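Local coordinates for possible substrate binding protein of ABC transporter system (Rhodopseudomonas palustris, PDB 3N0X) that probably binds a branched-chain amino acid or a related small solute outside the inner membrane and hands it to an ABC importer, at residues L9-T14 with Q23-L28; W115-F120 with K309-M314; G235-A240 with D282-G287; A253-Y258 with A335-Y340. All coordinates share one frame; numbering follows the deposited sequence.

Contact 1: residues L9-T14 with Q23-L28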
loop_
_atom_site.group_PDB
_atom_site.type_symbol
_atom_site.label_atom_id
_atom_site.label_comp_id
_atom_site.label_asym_id
_atom_site.label_seq_id
_atom_site.Cartn_x
_atom_site.Cartn_y
_atom_site.Cartn_z
ATOM N N LEU A 9 -14.092 -12.187 -3.416
ATOM C CA LEU A 9 -12.699 -11.845 -3.269
ATOM C C LEU A 9 -11.899 -12.495 -4.390
ATOM O O LEU A 9 -11.874 -13.734 -4.523
ATOM C CB LEU A 9 -12.140 -12.332 -1.921
ATOM C CG LEU A 9 -10.618 -12.188 -1.752
ATOM C CD1 LEU A 9 -10.219 -10.698 -1.724
ATOM C CD2 LEU A 9 -10.150 -12.952 -0.479
ATOM N N ILE A 10 -11.241 -11.673 -5.205
ATOM C CA ILE A 10 -10.384 -12.164 -6.275
ATOM C C ILE A 10 -8.988 -11.990 -5.721
ATOM O O ILE A 10 -8.638 -10.925 -5.237
ATOM C CB ILE A 10 -10.545 -11.328 -7.551
ATOM C CG1 ILE A 10 -12.020 -11.077 -7.895
ATOM C CG2 ILE A 10 -9.818 -11.965 -8.759
ATOM C CD1 ILE A 10 -12.902 -12.293 -8.016
ATOM N N TYR A 11 -8.182 -13.034 -5.786
ATOM C CA TYR A 11 -6.847 -13.040 -5.183
ATOM C C TYR A 11 -5.939 -14.093 -5.798
ATOM O O TYR A 11 -6.420 -15.067 -6.386
ATOM C CB TYR A 11 -6.918 -13.229 -3.662
ATOM C CG TYR A 11 -7.439 -14.537 -3.065
ATOM C CD1 TYR A 11 -8.260 -15.432 -3.748
ATOM C CD2 TYR A 11 -7.165 -14.812 -1.741
ATOM C CE1 TYR A 11 -8.710 -16.582 -3.136
ATOM C CE2 TYR A 11 -7.611 -15.940 -1.124
ATOM C CZ TYR A 11 -8.408 -16.815 -1.806
ATOM O OH TYR A 11 -8.917 -17.951 -1.180
ATOM N N GLY A 12 -4.625 -13.873 -5.680
ATOM C CA GLY A 12 -3.668 -14.788 -6.272
ATOM C C GLY A 12 -3.317 -15.892 -5.299
ATOM O O GLY A 12 -2.155 -15.996 -4.844
ATOM N N LYS A 13 -4.335 -16.663 -4.936
ATOM C CA LYS A 13 -4.211 -17.722 -3.926
ATOM C C LYS A 13 -3.146 -18.743 -4.280
ATOM O O LYS A 13 -2.499 -19.289 -3.384
ATOM C CB LYS A 13 -5.556 -18.397 -3.704
ATOM C CG LYS A 13 -5.613 -19.408 -2.540
ATOM C CD LYS A 13 -6.898 -20.235 -2.602
ATOM C CE LYS A 13 -7.010 -21.197 -1.406
ATOM N NZ LYS A 13 -8.230 -22.050 -1.540
ATOM N N THR A 14 -2.979 -19.054 -5.566
ATOM C CA THR A 14 -1.850 -19.884 -5.971
ATOM C C THR A 14 -0.918 -19.107 -6.874
ATOM O O THR A 14 -1.281 -18.121 -7.484
ATOM C CB THR A 14 -2.275 -21.222 -6.622
ATOM O OG1 THR A 14 -3.095 -20.968 -7.759
ATOM C CG2 THR A 14 -3.025 -22.131 -5.620
ATOM N N GLN A 23 -3.127 -13.739 3.344
ATOM C CA GLN A 23 -3.254 -12.686 4.350
ATOM C C GLN A 23 -4.404 -11.735 4.045
ATOM O O GLN A 23 -5.094 -11.279 4.962
ATOM C CB GLN A 23 -1.959 -11.891 4.501
ATOM C CG GLN A 23 -0.831 -12.698 5.111
ATOM C CD GLN A 23 0.435 -11.884 5.340
ATOM O OE1 GLN A 23 0.631 -10.816 4.757
ATOM N NE2 GLN A 23 1.315 -12.411 6.186
ATOM N N THR A 24 -4.608 -11.406 2.762
ATOM C CA THR A 24 -5.731 -10.573 2.374
ATOM C C THR A 24 -7.020 -11.245 2.850
ATOM O O THR A 24 -7.879 -10.596 3.435
ATOM C CB THR A 24 -5.799 -10.389 0.877
ATOM O OG1 THR A 24 -4.637 -9.704 0.403
ATOM C CG2 THR A 24 -7.050 -9.549 0.493
ATOM N N GLU A 25 -7.165 -12.534 2.580
ATOM C CA GLU A 25 -8.381 -13.274 2.966
ATOM C C GLU A 25 -8.563 -13.258 4.485
ATOM O O GLU A 25 -9.658 -13.009 4.969
ATOM C CB GLU A 25 -8.393 -14.698 2.407
ATOM C CG GLU A 25 -9.648 -15.439 2.772
ATOM C CD GLU A 25 -9.751 -16.827 2.167
ATOM O OE1 GLU A 25 -8.781 -17.316 1.582
ATOM O OE2 GLU A 25 -10.832 -17.446 2.338
ATOM N N THR A 26 -7.501 -13.535 5.224
ATOM C CA THR A 26 -7.586 -13.455 6.700
ATOM C C THR A 26 -8.095 -12.076 7.166
ATOM O O THR A 26 -8.973 -11.988 8.041
ATOM C CB THR A 26 -6.246 -13.777 7.342
ATOM O OG1 THR A 26 -5.871 -15.109 6.983
ATOM C CG2 THR A 26 -6.284 -13.607 8.883
ATOM N N GLY A 27 -7.534 -11.012 6.595
ATOM C CA GLY A 27 -7.951 -9.649 6.978
ATOM C C GLY A 27 -9.392 -9.383 6.626
ATOM O O GLY A 27 -10.146 -8.752 7.411
ATOM N N LEU A 28 -9.807 -9.800 5.427
ATOM C CA LEU A 28 -11.199 -9.637 5.015
ATOM C C LEU A 28 -12.143 -10.352 6.016
ATOM O O LEU A 28 -13.134 -9.753 6.479
ATOM C CB LEU A 28 -11.405 -10.198 3.605
ATOM C CG LEU A 28 -12.847 -10.156 3.075
ATOM C CD1 LEU A 28 -13.410 -8.723 3.007
ATOM C CD2 LEU A 28 -12.929 -10.908 1.698
#
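Leu9 and Tyr11 face helix 18-35 in the opening beta-alpha unit of a Rossmann-like lobe of a periplasmic binding protein, strand 5-11 followed by that helix. Strand and helix run nearly antiparallel, 160° apart, and the contact is mostly buried.

The apolar part is built round Leu9. With CG anti to the backbone N (chi1 172°), its two methyls are spread along the helix: CD1 meets Thr24 CG2 at 4.0 Å, while CD2 lies 3.8 Å from Glu25 CB. Behind them, Leu9 CB touches Leu28 CD2 at 4.0 Å. Leu28 and Thr24 also touch side chains of helix 283-302.

Leu9 CD2 also lies over one face of the Tyr11 ring, toward its rim. Lys13 CB lies over the opposite face, and the phenol is thereby held between two aliphatic groups.

The polar part is a single hydrogen bond at the outer end of the ring. Glu25, its chain extended beyond CG, brings its carboxylate to the ring edge, the two planes 77° apart. Lys13 NZ, 5.7 Å from Glu25 OE1, may favour the charged carboxylate. Tyr11 OH donates to Glu25 OE1 at 2.8 Å, approaching from above the carboxylate plane.

Contact 2: residues W115-F120 with K309-M314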
loop_
_atom_site.group_PDB
_atom_site.type_symbol
_atom_site.label_atom_id
_atom_site.label_comp_id
_atom_site.label_asym_id
_atom_site.label_seq_id
_atom_site.Cartn_x
_atom_site.Cartn_y
_atom_site.Cartn_z
ATOM N N TRP A 115 -8.673 4.123 -14.895
ATOM C CA TRP A 115 -9.809 4.121 -13.985
ATOM C C TRP A 115 -11.167 4.187 -14.707
ATOM O O TRP A 115 -11.281 4.716 -15.814
ATOM C CB TRP A 115 -9.690 5.351 -13.065
ATOM C CG TRP A 115 -10.784 5.570 -12.120
ATOM C CD1 TRP A 115 -10.917 5.019 -10.886
ATOM C CD2 TRP A 115 -11.875 6.471 -12.289
ATOM N NE1 TRP A 115 -12.056 5.506 -10.282
ATOM C CE2 TRP A 115 -12.668 6.385 -11.127
ATOM C CE3 TRP A 115 -12.300 7.295 -13.337
ATOM C CZ2 TRP A 115 -13.831 7.128 -10.965
ATOM C CZ3 TRP A 115 -13.482 8.026 -13.181
ATOM C CH2 TRP A 115 -14.215 7.942 -11.987
ATOM N N ASN A 116 -12.173 3.631 -14.059
ATOM C CA ASN A 116 -13.570 3.897 -14.412
ATOM C C ASN A 116 -14.418 4.033 -13.142
ATOM O O ASN A 116 -13.952 3.704 -12.038
ATOM C CB ASN A 116 -14.113 2.855 -15.385
ATOM C CG ASN A 116 -14.348 1.522 -14.754
ATOM O OD1 ASN A 116 -15.193 1.389 -13.857
ATOM N ND2 ASN A 116 -13.620 0.499 -15.222
ATOM N N ARG A 117 -15.629 4.546 -13.321
ATOM C CA ARG A 117 -16.505 4.911 -12.210
ATOM C C ARG A 117 -16.882 3.777 -11.250
ATOM O O ARG A 117 -17.334 4.037 -10.147
ATOM C CB ARG A 117 -17.785 5.585 -12.735
ATOM C CG ARG A 117 -18.681 4.653 -13.518
ATOM C CD ARG A 117 -19.695 5.388 -14.339
ATOM N NE ARG A 117 -20.618 6.130 -13.482
ATOM C CZ ARG A 117 -21.710 5.619 -12.930
ATOM N NH1 ARG A 117 -22.071 4.361 -13.163
ATOM N NH2 ARG A 117 -22.464 6.372 -12.134
ATOM N N TYR A 118 -16.733 2.533 -11.683
ATOM C CA TYR A 118 -17.058 1.363 -10.855
ATOM C C TYR A 118 -15.890 0.920 -9.960
ATOM O O TYR A 118 -16.034 -0.003 -9.160
ATOM C CB TYR A 118 -17.474 0.191 -11.769
ATOM C CG TYR A 118 -18.758 0.529 -12.533
ATOM C CD1 TYR A 118 -19.991 0.344 -11.956
ATOM C CD2 TYR A 118 -18.713 1.037 -13.819
ATOM C CE1 TYR A 118 -21.161 0.677 -12.605
ATOM C CE2 TYR A 118 -19.876 1.385 -14.476
ATOM C CZ TYR A 118 -21.112 1.202 -13.873
ATOM O OH TYR A 118 -22.317 1.524 -14.490
ATOM N N ILE A 119 -14.757 1.579 -10.117
ATOM C CA ILE A 119 -13.522 1.247 -9.403
ATOM C C ILE A 119 -13.325 2.150 -8.181
ATOM O O ILE A 119 -13.322 3.382 -8.287
ATOM C CB ILE A 119 -12.279 1.367 -10.346
ATOM C CG1 ILE A 119 -12.470 0.594 -11.646
ATOM C CG2 ILE A 119 -10.968 0.934 -9.600
ATOM C CD1 ILE A 119 -12.910 -0.841 -11.490
ATOM N N PHE A 120 -13.178 1.507 -7.017
ATOM C CA PHE A 120 -12.743 2.157 -5.796
ATOM C C PHE A 120 -11.469 1.433 -5.351
ATOM O O PHE A 120 -11.152 0.342 -5.807
ATOM C CB PHE A 120 -13.798 2.112 -4.702
ATOM C CG PHE A 120 -15.006 2.983 -4.961
ATOM C CD1 PHE A 120 -15.991 2.592 -5.890
ATOM C CD2 PHE A 120 -15.129 4.209 -4.357
ATOM C CE1 PHE A 120 -17.086 3.407 -6.121
ATOM C CE2 PHE A 120 -16.225 5.006 -4.583
ATOM C CZ PHE A 120 -17.194 4.617 -5.466
ATOM N N LYS A 309 -26.579 3.205 -6.131
ATOM C CA LYS A 309 -26.705 3.657 -4.738
ATOM C C LYS A 309 -25.383 3.502 -3.979
ATOM O O LYS A 309 -25.021 4.374 -3.154
ATOM C CB LYS A 309 -27.856 2.934 -4.014
ATOM C CG LYS A 309 -29.252 3.350 -4.503
ATOM C CD LYS A 309 -30.339 2.569 -3.755
ATOM C CE LYS A 309 -31.739 3.059 -4.128
ATOM N NZ LYS A 309 -32.788 2.194 -3.586
ATOM N N LEU A 310 -24.658 2.430 -4.283
ATOM C CA LEU A 310 -23.357 2.186 -3.657
ATOM C C LEU A 310 -22.328 3.227 -4.102
ATOM O O LEU A 310 -21.597 3.763 -3.260
ATOM C CB LEU A 310 -22.851 0.772 -3.941
ATOM C CG LEU A 310 -23.587 -0.329 -3.160
ATOM C CD1 LEU A 310 -23.128 -1.721 -3.660
ATOM C CD2 LEU A 310 -23.393 -0.128 -1.663
ATOM N N ILE A 311 -22.268 3.542 -5.401
ATOM C CA ILE A 311 -21.335 4.568 -5.887
ATOM C C ILE A 311 -21.608 5.899 -5.183
ATOM O O ILE A 311 -20.679 6.569 -4.746
ATOM C CB ILE A 311 -21.400 4.745 -7.447
ATOM C CG1 ILE A 311 -20.919 3.469 -8.137
ATOM C CG2 ILE A 311 -20.560 5.968 -7.914
ATOM C CD1 ILE A 311 -21.066 3.487 -9.688
ATOM N N ALA A 312 -22.886 6.284 -5.109
ATOM C CA ALA A 312 -23.280 7.551 -4.502
ATOM C C ALA A 312 -22.938 7.576 -3.028
ATOM O O ALA A 312 -22.526 8.621 -2.490
ATOM C CB ALA A 312 -24.805 7.836 -4.718
ATOM N N ALA A 313 -23.138 6.439 -2.368
ATOM C CA ALA A 313 -22.825 6.321 -0.944
ATOM C C ALA A 313 -21.304 6.371 -0.693
ATOM O O ALA A 313 -20.854 7.038 0.264
ATOM C CB ALA A 313 -23.413 5.012 -0.381
HETATM N N MSE A 314 -20.531 5.730 -1.567
HETATM C CA MSE A 314 -19.091 5.565 -1.363
HETATM C C MSE A 314 -18.242 6.797 -1.726
HETATM O O MSE A 314 -17.175 6.994 -1.135
HETATM C CB MSE A 314 -18.591 4.325 -2.121
HETATM C CG MSE A 314 -19.141 3.062 -1.507
HETATM SE SE MSE A 314 -18.842 1.534 -2.614
HETATM C CE MSE A 314 -16.994 1.232 -2.409
#
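A Met-aromatic contact joins Phe120, on the edge strand 119-121 of the six-stranded sheet, to selenomethionine Met314 in the last turn of helix 307-314. The helix thus packs beside the margin of this Rossmann-like lobe, with Ile311 one turn earlier meeting the beta turn that leads into the strand.

Met314 bends at chi3 (73°), which folds its terminal methyl back over the Phe120 ring. SE stands 4.4 Å from the ring centroid and only 12° off the normal; CE, 3.9 Å from the same centroid, adds a CH-pi contact displaced toward the rim near CG. At the far end of the ring, Met314 CB presses on Phe120 CE2 at 3.5 Å. His333 stacks on Phe120 as well, and Phe328 meets it edge-to-face.

Ile311 reaches across chiefly with its delta methyl, the tip of an extended CG1 branch. That methyl lies 4.0 Å from Tyr118 CD1, while CG1 passes 4.3 Å from Phe120 CE1.

The type I turn is closed by the backbone bond from Ile119 N to Asn116 O and reinforced by an Asx turn in which Asn116 OD1 accepts from Tyr118 N at 2.9 Å. Arg117, exposed at its corner, bends at chi3 to reach the tip of Ile311 and is salt-bridged to Glu308. One face of its guanidinium rests on the isoleucine, Arg117 NH1 being 3.7 Å from Ile311 CD1.

Contact 3: residues G235-A240 with D282-G287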
loop_
_atom_site.group_PDB
_atom_site.type_symbol
_atom_site.label_atom_id
_atom_site.label_comp_id
_atom_site.label_asym_id
_atom_site.label_seq_id
_atom_site.Cartn_x
_atom_site.Cartn_y
_atom_site.Cartn_z
ATOM N N GLY A 235 8.982 1.515 3.876
ATOM C CA GLY A 235 8.774 0.321 4.689
ATOM C C GLY A 235 8.415 -0.861 3.829
ATOM O O GLY A 235 8.369 -0.768 2.596
ATOM N N ASN A 236 8.128 -1.967 4.476
ATOM C CA ASN A 236 7.858 -3.190 3.727
ATOM C C ASN A 236 7.213 -4.204 4.649
ATOM O O ASN A 236 7.036 -3.974 5.828
ATOM C CB ASN A 236 9.150 -3.777 3.086
ATOM C CG ASN A 236 8.900 -4.394 1.739
ATOM O OD1 ASN A 236 7.853 -5.002 1.485
ATOM N ND2 ASN A 236 9.853 -4.166 0.815
ATOM N N ILE A 237 6.851 -5.334 4.048
ATOM C CA ILE A 237 6.254 -6.416 4.784
ATOM C C ILE A 237 7.266 -7.062 5.709
ATOM O O ILE A 237 8.467 -6.914 5.553
ATOM C CB ILE A 237 5.598 -7.461 3.849
ATOM C CG1 ILE A 237 6.602 -8.077 2.877
ATOM C CG2 ILE A 237 4.407 -6.764 3.121
ATOM C CD1 ILE A 237 6.024 -9.241 2.057
ATOM N N LEU A 238 6.786 -7.795 6.709
ATOM C CA LEU A 238 7.668 -8.328 7.730
ATOM C C LEU A 238 8.845 -9.191 7.235
ATOM O O LEU A 238 9.965 -9.012 7.699
ATOM C CB LEU A 238 6.878 -9.017 8.876
ATOM C CG LEU A 238 5.840 -8.169 9.622
ATOM C CD1 LEU A 238 5.068 -9.019 10.674
ATOM C CD2 LEU A 238 6.474 -6.960 10.286
ATOM N N PRO A 239 8.608 -10.156 6.311
ATOM C CA PRO A 239 9.775 -10.902 5.808
ATOM C C PRO A 239 10.847 -10.030 5.155
ATOM O O PRO A 239 12.055 -10.301 5.283
ATOM C CB PRO A 239 9.174 -11.852 4.783
ATOM C CG PRO A 239 7.735 -11.953 5.121
ATOM C CD PRO A 239 7.334 -10.636 5.735
ATOM N N ALA A 240 10.415 -8.992 4.467
ATOM C CA ALA A 240 11.343 -8.061 3.827
ATOM C C ALA A 240 12.106 -7.162 4.818
ATOM O O ALA A 240 13.197 -6.655 4.506
ATOM C CB ALA A 240 10.594 -7.205 2.800
ATOM N N ASP A 282 0.097 -8.305 8.950
ATOM C CA ASP A 282 0.998 -7.613 7.992
ATOM C C ASP A 282 0.169 -6.713 7.040
ATOM O O ASP A 282 -1.060 -6.540 7.207
ATOM C CB ASP A 282 1.827 -8.686 7.262
ATOM C CG ASP A 282 3.251 -8.200 6.812
ATOM O OD1 ASP A 282 3.478 -6.973 6.662
ATOM O OD2 ASP A 282 4.107 -9.113 6.569
ATOM N N PHE A 283 0.844 -6.114 6.047
ATOM C CA PHE A 283 0.195 -5.210 5.082
ATOM C C PHE A 283 -1.134 -5.768 4.591
ATOM O O PHE A 283 -2.152 -5.073 4.545
ATOM C CB PHE A 283 1.057 -5.012 3.808
ATOM C CG PHE A 283 2.174 -3.974 3.898
ATOM C CD1 PHE A 283 2.785 -3.594 5.086
ATOM C CD2 PHE A 283 2.646 -3.415 2.724
ATOM C CE1 PHE A 283 3.851 -2.657 5.073
ATOM C CE2 PHE A 283 3.637 -2.448 2.731
ATOM C CZ PHE A 283 4.252 -2.097 3.904
ATOM N N PHE A 284 -1.075 -7.000 4.117
ATOM C CA PHE A 284 -2.194 -7.567 3.385
ATOM C C PHE A 284 -3.379 -7.823 4.298
ATOM O O PHE A 284 -4.557 -7.666 3.910
ATOM C CB PHE A 284 -1.723 -8.808 2.612
ATOM C CG PHE A 284 -0.669 -8.482 1.619
ATOM C CD1 PHE A 284 -1.007 -7.939 0.405
ATOM C CD2 PHE A 284 0.663 -8.752 1.880
ATOM C CE1 PHE A 284 -0.025 -7.610 -0.535
ATOM C CE2 PHE A 284 1.639 -8.372 0.979
ATOM C CZ PHE A 284 1.307 -7.807 -0.216
ATOM N N THR A 285 -3.069 -8.185 5.525
ATOM C CA THR A 285 -4.078 -8.413 6.538
ATOM C C THR A 285 -4.798 -7.099 6.821
ATOM O O THR A 285 -6.041 -7.012 6.852
ATOM C CB THR A 285 -3.447 -8.848 7.853
ATOM O OG1 THR A 285 -2.340 -9.737 7.620
ATOM C CG2 THR A 285 -4.500 -9.531 8.719
ATOM N N ALA A 286 -4.029 -6.046 7.051
ATOM C CA ALA A 286 -4.589 -4.747 7.339
ATOM C C ALA A 286 -5.444 -4.231 6.175
ATOM O O ALA A 286 -6.514 -3.673 6.365
ATOM C CB ALA A 286 -3.463 -3.712 7.684
ATOM N N GLY A 287 -4.966 -4.424 4.960
ATOM C CA GLY A 287 -5.724 -4.021 3.789
ATOM C C GLY A 287 -6.998 -4.807 3.541
ATOM O O GLY A 287 -8.038 -4.233 3.190
#
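Asp282 OD1 accepts from two backbone amides, strongly from its neighbour Phe283 N at 2.8 Å and weakly from Leu238 N at 3.4 Å across the contact. The better bond of Leu238 N is to the other oxygen, Asp282 OD2, at 3.0 Å with an N-H...O angle of 156°; it comes in on the syn side, 21° out of the carboxylate plane. Phe283 N uses the anti side of OD1, and the carboxylate is thereby fixed in rotation between its own helix start and the facing loop. Behind it, Asp282 N donates to Thr285 OG1, which steadies the residue that carries the carboxylate.

Around this polar centre the packing is mainly apolar. Ile237 sends CG1 between its backbone N and carbonyl carbon (chi1 59°), an orientation that turns CG2 to the two phenylalanines. This methyl sits over one face of the Phe283 ring, 4.0 Å from its centroid, and touches Phe284 CE2 at 3.9 Å. At the outer end of the Phe283 ring, CE1 comes within 3.5 Å of Asn236 O.

Phe284 stacks on Tyr20, and Asn236 OD1 binds a glycerol that probably came from the crystallisation liquor. A loop following the parallel sheet of one lobe, met by the start of helix 283-302 packed on the other, is consistent with the cleft between the two lobes of a type I periplasmic binding protein.

Contact 4: residues A253-Y258 with A335-Y340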
loop_
_atom_site.group_PDB
_atom_site.type_symbol
_atom_site.label_atom_id
_atom_site.label_comp_id
_atom_site.label_asym_id
_atom_site.label_seq_id
_atom_site.Cartn_x
_atom_site.Cartn_y
_atom_site.Cartn_z
ATOM N N ALA A 253 9.005 6.115 5.281
ATOM C CA ALA A 253 7.591 5.965 5.553
ATOM C C ALA A 253 7.069 4.635 5.091
ATOM O O ALA A 253 7.584 4.054 4.145
ATOM C CB ALA A 253 6.788 7.092 4.880
ATOM N N THR A 254 6.045 4.157 5.797
ATOM C CA THR A 254 5.410 2.880 5.527
ATOM C C THR A 254 3.883 2.952 5.521
ATOM O O THR A 254 3.256 3.778 6.193
ATOM C CB THR A 254 5.895 1.786 6.535
ATOM O OG1 THR A 254 5.543 0.484 6.014
ATOM C CG2 THR A 254 5.362 2.027 7.965
ATOM N N TYR A 255 3.295 2.028 4.772
ATOM C CA TYR A 255 1.842 1.860 4.733
ATOM C C TYR A 255 1.301 1.334 6.074
ATOM O O TYR A 255 0.195 1.671 6.487
ATOM C CB TYR A 255 1.518 0.854 3.595
ATOM C CG TYR A 255 0.132 0.213 3.616
ATOM C CD1 TYR A 255 -1.025 0.919 3.272
ATOM C CD2 TYR A 255 -0.002 -1.103 3.935
ATOM C CE1 TYR A 255 -2.277 0.306 3.273
ATOM C CE2 TYR A 255 -1.245 -1.697 4.003
ATOM C CZ TYR A 255 -2.377 -1.007 3.629
ATOM O OH TYR A 255 -3.607 -1.637 3.639
ATOM N N TYR A 256 2.059 0.464 6.720
ATOM C CA TYR A 256 1.615 -0.224 7.921
ATOM C C TYR A 256 2.783 -0.887 8.644
ATOM O O TYR A 256 3.744 -1.329 8.027
ATOM C CB TYR A 256 0.581 -1.303 7.576
ATOM C CG TYR A 256 -0.073 -2.003 8.778
ATOM C CD1 TYR A 256 -1.090 -1.393 9.528
ATOM C CD2 TYR A 256 0.300 -3.298 9.128
ATOM C CE1 TYR A 256 -1.685 -2.069 10.592
ATOM C CE2 TYR A 256 -0.282 -3.968 10.173
ATOM C CZ TYR A 256 -1.263 -3.323 10.929
ATOM O OH TYR A 256 -1.828 -4.026 11.972
ATOM N N TYR A 257 2.684 -0.933 9.968
ATOM C CA TYR A 257 3.506 -1.809 10.829
ATOM C C TYR A 257 2.598 -2.077 12.016
ATOM O O TYR A 257 2.041 -1.140 12.564
ATOM C CB TYR A 257 4.849 -1.177 11.222
ATOM C CG TYR A 257 5.670 -2.067 12.108
ATOM C CD1 TYR A 257 6.371 -3.127 11.570
ATOM C CD2 TYR A 257 5.719 -1.876 13.470
ATOM C CE1 TYR A 257 7.120 -3.969 12.379
ATOM C CE2 TYR A 257 6.465 -2.682 14.288
ATOM C CZ TYR A 257 7.150 -3.736 13.747
ATOM O OH TYR A 257 7.854 -4.564 14.589
ATOM N N TYR A 258 2.439 -3.340 12.387
ATOM C CA TYR A 258 1.411 -3.727 13.353
ATOM C C TYR A 258 1.411 -2.924 14.650
ATOM O O TYR A 258 0.349 -2.646 15.195
ATOM C CB TYR A 258 1.466 -5.230 13.659
ATOM C CG TYR A 258 2.737 -5.732 14.316
ATOM C CD1 TYR A 258 3.863 -6.036 13.560
ATOM C CD2 TYR A 258 2.791 -5.938 15.684
ATOM C CE1 TYR A 258 5.037 -6.518 14.169
ATOM C CE2 TYR A 258 3.951 -6.421 16.300
ATOM C CZ TYR A 258 5.071 -6.704 15.538
ATOM O OH TYR A 258 6.235 -7.158 16.169
ATOM N N ALA A 335 -8.835 5.674 -1.713
ATOM C CA ALA A 335 -8.845 5.876 -0.268
ATOM C C ALA A 335 -7.636 6.712 0.142
ATOM O O ALA A 335 -6.507 6.241 0.102
ATOM C CB ALA A 335 -8.844 4.537 0.493
ATOM N N LEU A 336 -7.914 7.910 0.635
ATOM C CA LEU A 336 -6.919 8.680 1.351
ATOM C C LEU A 336 -6.782 8.059 2.748
ATOM O O LEU A 336 -7.742 7.566 3.311
ATOM C CB LEU A 336 -7.329 10.121 1.430
ATOM C CG LEU A 336 -7.518 10.777 0.047
ATOM C CD1 LEU A 336 -7.808 12.267 0.289
ATOM C CD2 LEU A 336 -6.315 10.550 -0.903
ATOM N N GLN A 337 -5.570 8.073 3.276
ATOM C CA GLN A 337 -5.262 7.340 4.491
ATOM C C GLN A 337 -3.971 7.873 5.082
ATOM O O GLN A 337 -3.141 8.460 4.394
ATOM C CB GLN A 337 -5.150 5.841 4.168
ATOM C CG GLN A 337 -4.094 5.488 3.076
ATOM C CD GLN A 337 -4.232 4.083 2.608
ATOM O OE1 GLN A 337 -3.665 3.170 3.224
ATOM N NE2 GLN A 337 -5.033 3.876 1.542
ATOM N N SER A 338 -3.831 7.675 6.386
ATOM C CA SER A 338 -2.575 7.959 7.050
ATOM C C SER A 338 -1.476 7.113 6.495
ATOM O O SER A 338 -1.735 6.054 5.976
ATOM C CB SER A 338 -2.695 7.655 8.564
ATOM O OG SER A 338 -3.581 8.521 9.222
HETATM N N MSE A 339 -0.247 7.581 6.672
HETATM C CA MSE A 339 0.951 6.782 6.423
HETATM C C MSE A 339 1.903 7.064 7.610
HETATM O O MSE A 339 1.678 8.006 8.376
HETATM C CB MSE A 339 1.586 7.177 5.079
HETATM C CG MSE A 339 0.613 7.041 3.878
HETATM SE SE MSE A 339 0.231 5.266 3.304
HETATM C CE MSE A 339 1.936 4.968 2.499
ATOM N N TYR A 340 2.927 6.225 7.787
ATOM C CA TYR A 340 3.709 6.251 9.042
ATOM C C TYR A 340 5.185 6.510 8.811
ATOM O O TYR A 340 5.846 5.747 8.125
ATOM C CB TYR A 340 3.515 4.942 9.826
ATOM C CG TYR A 340 2.039 4.651 10.030
ATOM C CD1 TYR A 340 1.301 5.388 10.935
ATOM C CD2 TYR A 340 1.395 3.671 9.272
ATOM C CE1 TYR A 340 -0.061 5.154 11.107
ATOM C CE2 TYR A 340 0.043 3.447 9.426
ATOM C CZ TYR A 340 -0.679 4.160 10.338
ATOM O OH TYR A 340 -2.067 3.951 10.495
#
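Thr254 and Tyr340 form an antiparallel hydrogen-bonded pair where strand 251-254 joins strand 335-345. Thr254 N donates to Tyr340 O at 2.8 Å, and Tyr340 N returns the bond to Thr254 O at 2.9 Å, both with N-H...O angles of 155°. Tyr340 O also receives a CA-H...O contact from Ala253 CA at 3.1 Å. The two segments pair only here; end to end, 253-256 and 337-340 run 114° apart.

Apolar packing flanks the bridge. Thr254 CG2 rests against Tyr340 CB at 3.9 Å, the two side chains lying on the same face of the sheet. Selenomethionine Met339, bent at both chi2 and chi3, folds its end toward 253-258 and brings CE to 3.8 Å from Tyr255 CA.

Polar groups meet ring edges. Tyr255 O lies near the plane of the Tyr340 ring, 3.4 Å from CE2. In turn Gln337 OE1 comes to the edge of the Tyr255 ring, 3.2 Å from CE1, with amide and ring planes 50° apart. Gln337 NE2 donates almost straight to Ala335 O, and also bonds Thr122 O.

Gln337 OE1, Ser338 O and Tyr255 O all accept from Lys323 NZ. The two segments, which probably belong to the interlobe connections, therefore share one ammonium group, and its three oxygen partners would be expected to favour the charged form while satisfying two buried backbone carbonyls.

Contacts 1, 3 and 4 touch in sequence, running from the first lobe to near the centre of the molecule. Contact 1 touches contact 3 where Gln23 OE1 lies 3.5 Å from Asp282 CB, and their centres are 13 Å apart. Contacts 3 and 4, with centres 11 Å apart, probably share a backbone hydrogen bond from Gly235 N to Ala253 O (2.9 Å), and the Phe283 and Tyr255 rings meet edge-to-face. The bound glycerol, about 3 Å from the Asn236 side chain and 6 Å from that of Tyr255, may mark the ligand cleft. Contact 2 stands apart, about 6 Å from contact 4 at the nearest atoms, but shares the six-stranded sheet with contact 1.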